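Local coordinates for protein tryptophane-5-halogenase (Microbispora sp. ATCC PTA-5024, PDB 5UAO) that probably chlorinates a tryptophan of the lanthipeptide NAI-107 at position 5 of its indole, using flavin-adenine dinucleotide, at residues 105-109 against 353-357. Residues are numbered along the deposited sequence; the frame is centred on the assembly and turned at random.
Sequences IRFEW and PLESS. With FAD (flavin-adenine dinucleotide), chain E.
With CG set anti to the backbone N in both W109 (chi1 -155°) and L354 (chi1 -162°), the two side chains reach out from opposite directions and meet at the six-membered end of the indole. L354 straddles CH2 of W109: its CD1 lies 3.7 Å from that carbon, while CD2 approaches W109 CH2 to 3.9 Å. The leucine comes in obliquely, and CD1 of F107 lies over the rim of one indole face. Were W109 an alanine, both methyls of L354 would probably face a gap, F107 CD1 would lose the indole it lies against and the carbonyl of H404 its indole N-H partner.

F107 meets the loop at its ring edge, where L354 CD1 and E355 OE2 lie near the ring plane. E355, its chain bent at chi2, brings OE2 to 3.7 Å from F107 CZ; ring and carboxylate planes are 45° apart. That oxygen is hydrogen-bonded to H404 NE2, which probably helps to fix the rotation of the buried carboxylate group. The other oxygen, E355 OE1, lies 3.6 Å from CD1 of I105. I105 CD1 also meets the carbonyl O of L354, at 3.4 Å, while CG2 of I105 lies over one face of the F107 ring.

The loop's other flank belongs to the flavin site: P353 CB comes within 3.1 Å of N5 of FAD, and S356 CB also packs against the isoalloxazine, consistent with a flavin-dependent tryptophan halogenase. This places I105, F107 and W109 one layer behind the cofactor-binding loop. Strand 104-108 pairs with strands 116-119 and 274-279, helix 383-406 packs against L354 and E355, and the loop itself runs from strand 349-350 into helix 358-372.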
ATOM      1  N   ILE A 105      22.295  11.433  -3.831  1.00 23.18           N
ATOM      2  CA  ILE A 105      23.276  10.764  -4.638  1.00 24.89           C
ATOM      3  C   ILE A 105      23.506  11.584  -5.927  1.00 23.59           C
ATOM      4  O   ILE A 105      22.551  11.996  -6.622  1.00 23.25           O
ATOM      5  CB  ILE A 105      22.821   9.352  -5.044  1.00 23.57           C
ATOM      6  CG1 ILE A 105      22.585   8.475  -3.823  1.00 24.98           C
ATOM      7  CG2 ILE A 105      23.816   8.765  -6.011  1.00 25.02           C
ATOM      8  CD1 ILE A 105      21.940   7.126  -4.057  1.00 25.71           C
ATOM      9  N   ARG A 106      24.780  11.839  -6.194  1.00 23.27           N
ATOM     10  CA  ARG A 106      25.201  12.321  -7.480  1.00 26.17           C
ATOM     11  C   ARG A 106      25.522  11.202  -8.438  1.00 23.35           C
ATOM     12  O   ARG A 106      26.561  10.503  -8.304  1.00 24.08           O
ATOM     13  CB  ARG A 106      26.435  13.179  -7.321  1.00 30.87           C
ATOM     14  CG  ARG A 106      26.855  13.887  -8.582  1.00 36.37           C
ATOM     15  CD  ARG A 106      28.076  14.806  -8.434  1.00 44.12           C
ATOM     16  NE  ARG A 106      28.316  15.231  -9.806  1.00 56.60           N
ATOM     17  CZ  ARG A 106      29.145  14.635 -10.667  1.00 57.26           C
ATOM     18  NH1 ARG A 106      29.983  13.665 -10.300  1.00 56.75           N
ATOM     19  NH2 ARG A 106      29.162  15.065 -11.911  1.00 63.68           N
ATOM     20  N   PHE A 107      24.788  11.192  -9.530  1.00 23.35           N
ATOM     21  CA  PHE A 107      24.876  10.125 -10.517  1.00 22.98           C
ATOM     22  C   PHE A 107      25.670  10.558 -11.766  1.00 24.12           C
ATOM     23  O   PHE A 107      25.156  11.348 -12.579  1.00 23.41           O
ATOM     24  CB  PHE A 107      23.457   9.724 -10.932  1.00 25.01           C
ATOM     25  CG  PHE A 107      22.779   8.750 -10.024  1.00 23.38           C
ATOM     26  CD1 PHE A 107      23.138   7.416 -10.050  1.00 25.28           C
ATOM     27  CD2 PHE A 107      21.762   9.155  -9.146  1.00 23.26           C
ATOM     28  CE1 PHE A 107      22.555   6.492  -9.209  1.00 26.11           C
ATOM     29  CE2 PHE A 107      21.157   8.234  -8.325  1.00 22.66           C
ATOM     30  CZ  PHE A 107      21.565   6.903  -8.331  1.00 26.22           C
ATOM     31  N   GLU A 108      26.916  10.071 -11.908  1.00 23.62           N
ATOM     32  CA  GLU A 108      27.666  10.265 -13.156  1.00 25.66           C
ATOM     33  C   GLU A 108      27.288   9.044 -14.017  1.00 23.40           C
ATOM     34  O   GLU A 108      27.903   7.982 -13.991  1.00 25.35           O
ATOM     35  CB  GLU A 108      29.178  10.325 -13.031  1.00 27.16           C
ATOM     36  CG  GLU A 108      29.701  11.142 -11.917  1.00 36.15           C
ATOM     37  CD  GLU A 108      31.225  11.235 -12.070  1.00 49.98           C
ATOM     38  OE1 GLU A 108      31.976  10.804 -11.122  1.00 50.10           O
ATOM     39  OE2 GLU A 108      31.657  11.605 -13.214  1.00 53.56           O
ATOM     40  N   TRP A 109      26.215   9.237 -14.741  1.00 26.34           N
ATOM     41  CA  TRP A 109      25.388   8.151 -15.165  1.00 27.20           C
ATOM     42  C   TRP A 109      24.483   8.629 -16.295  1.00 29.69           C
ATOM     43  O   TRP A 109      23.982   9.751 -16.255  1.00 27.37           O
ATOM     44  CB  TRP A 109      24.495   7.778 -13.969  1.00 27.09           C
ATOM     45  CG  TRP A 109      23.951   6.357 -13.920  1.00 26.41           C
ATOM     46  CD1 TRP A 109      22.803   5.867 -14.521  1.00 24.04           C
ATOM     47  CD2 TRP A 109      24.476   5.263 -13.130  1.00 24.85           C
ATOM     48  NE1 TRP A 109      22.633   4.526 -14.187  1.00 25.25           N
ATOM     49  CE2 TRP A 109      23.642   4.140 -13.343  1.00 23.80           C
ATOM     50  CE3 TRP A 109      25.590   5.113 -12.323  1.00 25.37           C
ATOM     51  CZ2 TRP A 109      23.890   2.924 -12.742  1.00 24.48           C
ATOM     52  CZ3 TRP A 109      25.816   3.913 -11.699  1.00 25.98           C
ATOM     53  CH2 TRP A 109      25.000   2.819 -11.920  1.00 24.26           C
ATOM     54  N   PRO A 353      24.969  -1.708  -3.284  1.00 27.73           N
ATOM     55  CA  PRO A 353      24.645  -0.503  -2.563  1.00 27.82           C
ATOM     56  C   PRO A 353      24.375   0.688  -3.421  1.00 26.87           C
ATOM     57  O   PRO A 353      24.556   1.832  -2.976  1.00 26.72           O
ATOM     58  CB  PRO A 353      25.893  -0.290  -1.702  1.00 31.41           C
ATOM     59  CG  PRO A 353      26.973  -0.793  -2.630  1.00 32.28           C
ATOM     60  CD  PRO A 353      26.395  -2.059  -3.130  1.00 31.71           C
ATOM     61  N   LEU A 354      23.821   0.510  -4.610  1.00 26.05           N
ATOM     62  CA  LEU A 354      23.543   1.692  -5.465  1.00 27.63           C
ATOM     63  C   LEU A 354      22.529   2.757  -4.884  1.00 28.52           C
ATOM     64  O   LEU A 354      22.494   3.974  -5.223  1.00 30.06           O
ATOM     65  CB  LEU A 354      23.135   1.145  -6.829  1.00 27.07           C
ATOM     66  CG  LEU A 354      23.147   2.005  -8.071  1.00 31.68           C
ATOM     67  CD1 LEU A 354      24.439   2.751  -8.294  1.00 31.09           C
ATOM     68  CD2 LEU A 354      22.890   1.043  -9.231  1.00 33.78           C
ATOM     69  N   GLU A 355      21.642   2.313  -4.043  1.00 26.99           N
ATOM     70  CA  GLU A 355      20.671   3.251  -3.372  1.00 26.91           C
ATOM     71  C   GLU A 355      20.740   3.243  -1.839  1.00 26.50           C
ATOM     72  O   GLU A 355      19.797   3.688  -1.154  1.00 25.72           O
ATOM     73  CB  GLU A 355      19.260   2.920  -3.858  1.00 25.83           C
ATOM     74  CG  GLU A 355      19.023   3.348  -5.296  1.00 27.60           C
ATOM     75  CD  GLU A 355      18.775   4.838  -5.450  1.00 28.74           C
ATOM     76  OE1 GLU A 355      18.709   5.542  -4.402  1.00 26.90           O
ATOM     77  OE2 GLU A 355      18.745   5.323  -6.608  1.00 25.81           O
ATOM     78  N   SER A 356      21.843   2.686  -1.320  1.00 27.54           N
ATOM     79  CA  SER A 356      22.035   2.320   0.117  1.00 29.86           C
ATOM     80  C   SER A 356      20.815   1.913   0.899  1.00 27.36           C
ATOM     81  O   SER A 356      20.360   2.571   1.819  1.00 29.89           O
ATOM     82  CB  SER A 356      22.765   3.405   0.887  1.00 37.12           C
ATOM     83  OG  SER A 356      22.372   4.627   0.452  1.00 28.29           O
ATOM     84  N   SER A 357      20.246   0.829   0.467  1.00 27.67           N
ATOM     85  CA  SER A 357      19.119   0.259   1.129  1.00 25.19           C
ATOM     86  C   SER A 357      19.513  -0.745   2.222  1.00 25.03           C
ATOM     87  O   SER A 357      18.655  -1.208   2.917  1.00 24.17           O
ATOM     88  CB  SER A 357      18.312  -0.501   0.083  1.00 27.02           C
ATOM     89  OG  SER A 357      19.186  -1.249  -0.710  1.00 26.99           O
TER
HETATM   90  PA  FAD E 601      28.476  -9.216   8.470  1.00 32.79           P
HETATM   91  O1A FAD E 601      28.999  -7.784   8.596  1.00 37.55           O
HETATM   92  O2A FAD E 601      28.970 -10.183   7.377  1.00 33.33           O
HETATM   93  O5B FAD E 601      28.535  -9.939   9.905  1.00 37.74           O
HETATM   94  C5B FAD E 601      28.413 -11.329  10.128  1.00 31.35           C
HETATM   95  C4B FAD E 601      28.746 -11.583  11.587  1.00 31.55           C
HETATM   96  O4B FAD E 601      28.358 -12.953  11.727  1.00 31.50           O
HETATM   97  C3B FAD E 601      30.222 -11.482  12.021  1.00 31.20           C
HETATM   98  O3B FAD E 601      30.391 -10.833  13.380  1.00 29.91           O
HETATM   99  C2B FAD E 601      30.680 -12.943  12.075  1.00 34.57           C
HETATM  100  O2B FAD E 601      31.798 -13.230  13.009  1.00 34.22           O
HETATM  101  C1B FAD E 601      29.372 -13.623  12.481  1.00 31.32           C
HETATM  102  N9A FAD E 601      29.400 -15.075  12.184  1.00 35.00           N
HETATM  103  C8A FAD E 601      29.350 -15.658  10.948  1.00 35.38           C
HETATM  104  N7A FAD E 601      29.377 -17.012  11.088  1.00 34.42           N
HETATM  105  C5A FAD E 601      29.470 -17.273  12.416  1.00 32.01           C
HETATM  106  C6A FAD E 601      29.604 -18.487  13.211  1.00 31.36           C
HETATM  107  N6A FAD E 601      29.613 -19.705  12.592  1.00 31.74           N
HETATM  108  N1A FAD E 601      29.656 -18.349  14.528  1.00 33.27           N
HETATM  109  C2A FAD E 601      29.616 -17.155  15.152  1.00 34.96           C
HETATM  110  N3A FAD E 601      29.522 -16.011  14.473  1.00 34.28           N
HETATM  111  C4A FAD E 601      29.453 -16.026  13.128  1.00 32.21           C
HETATM  112  N1  FAD E 601      24.532  -1.001   3.321  1.00 39.47           N
HETATM  113  C2  FAD E 601      24.192   0.323   3.472  1.00 41.62           C
HETATM  114  O2  FAD E 601      23.228   0.659   4.233  1.00 31.15           O
HETATM  115  N3  FAD E 601      24.879   1.308   2.833  1.00 37.87           N
HETATM  116  C4  FAD E 601      25.928   1.069   2.019  1.00 39.80           C
HETATM  117  O4  FAD E 601      26.490   2.058   1.454  1.00 34.89           O
HETATM  118  C4X FAD E 601      26.343  -0.361   1.825  1.00 36.66           C
HETATM  119  N5  FAD E 601      27.343  -0.741   0.980  1.00 41.47           N
HETATM  120  C5X FAD E 601      27.701  -2.036   0.814  1.00 35.51           C
HETATM  121  C6  FAD E 601      28.731  -2.350  -0.063  1.00 37.06           C
HETATM  122  C7  FAD E 601      29.105  -3.663  -0.288  1.00 35.95           C
HETATM  123  C7M FAD E 601      30.230  -4.040  -1.206  1.00 34.41           C
HETATM  124  C8  FAD E 601      28.448  -4.739   0.450  1.00 40.44           C
HETATM  125  C8M FAD E 601      28.880  -6.170   0.204  1.00 45.28           C
HETATM  126  C9  FAD E 601      27.415  -4.430   1.318  1.00 41.77           C
HETATM  127  C9A FAD E 601      26.975  -3.123   1.536  1.00 37.74           C
HETATM  128  N10 FAD E 601      25.887  -2.800   2.421  1.00 38.01           N
HETATM  129  C10 FAD E 601      25.563  -1.411   2.548  1.00 39.03           C
HETATM  130  C1' FAD E 601      25.132  -3.755   3.288  1.00 43.27           C
HETATM  131  C2' FAD E 601      25.774  -3.503   4.735  1.00 45.31           C
HETATM  132  O2' FAD E 601      27.163  -3.653   4.465  1.00 49.86           O
HETATM  133  C3' FAD E 601      25.858  -4.389   6.030  1.00 54.39           C
HETATM  134  O3' FAD E 601      26.847  -4.111   7.091  1.00 40.54           O
HETATM  135  C4' FAD E 601      26.565  -5.663   5.672  1.00 61.54           C
HETATM  136  O4' FAD E 601      26.806  -5.743   4.234  1.00 49.34           O
HETATM  137  C5' FAD E 601      25.777  -6.771   6.372  1.00 52.71           C
HETATM  138  O5' FAD E 601      25.984  -6.719   7.754  1.00 37.04           O
HETATM  139  P   FAD E 601      25.769  -8.161   8.496  1.00 35.42           P
HETATM  140  O1P FAD E 601      24.546  -8.804   7.999  1.00 31.95           O
HETATM  141  O2P FAD E 601      25.820  -7.752   9.962  1.00 34.83           O
HETATM  142  O3P FAD E 601      26.882  -9.202   8.099  1.00 34.32           O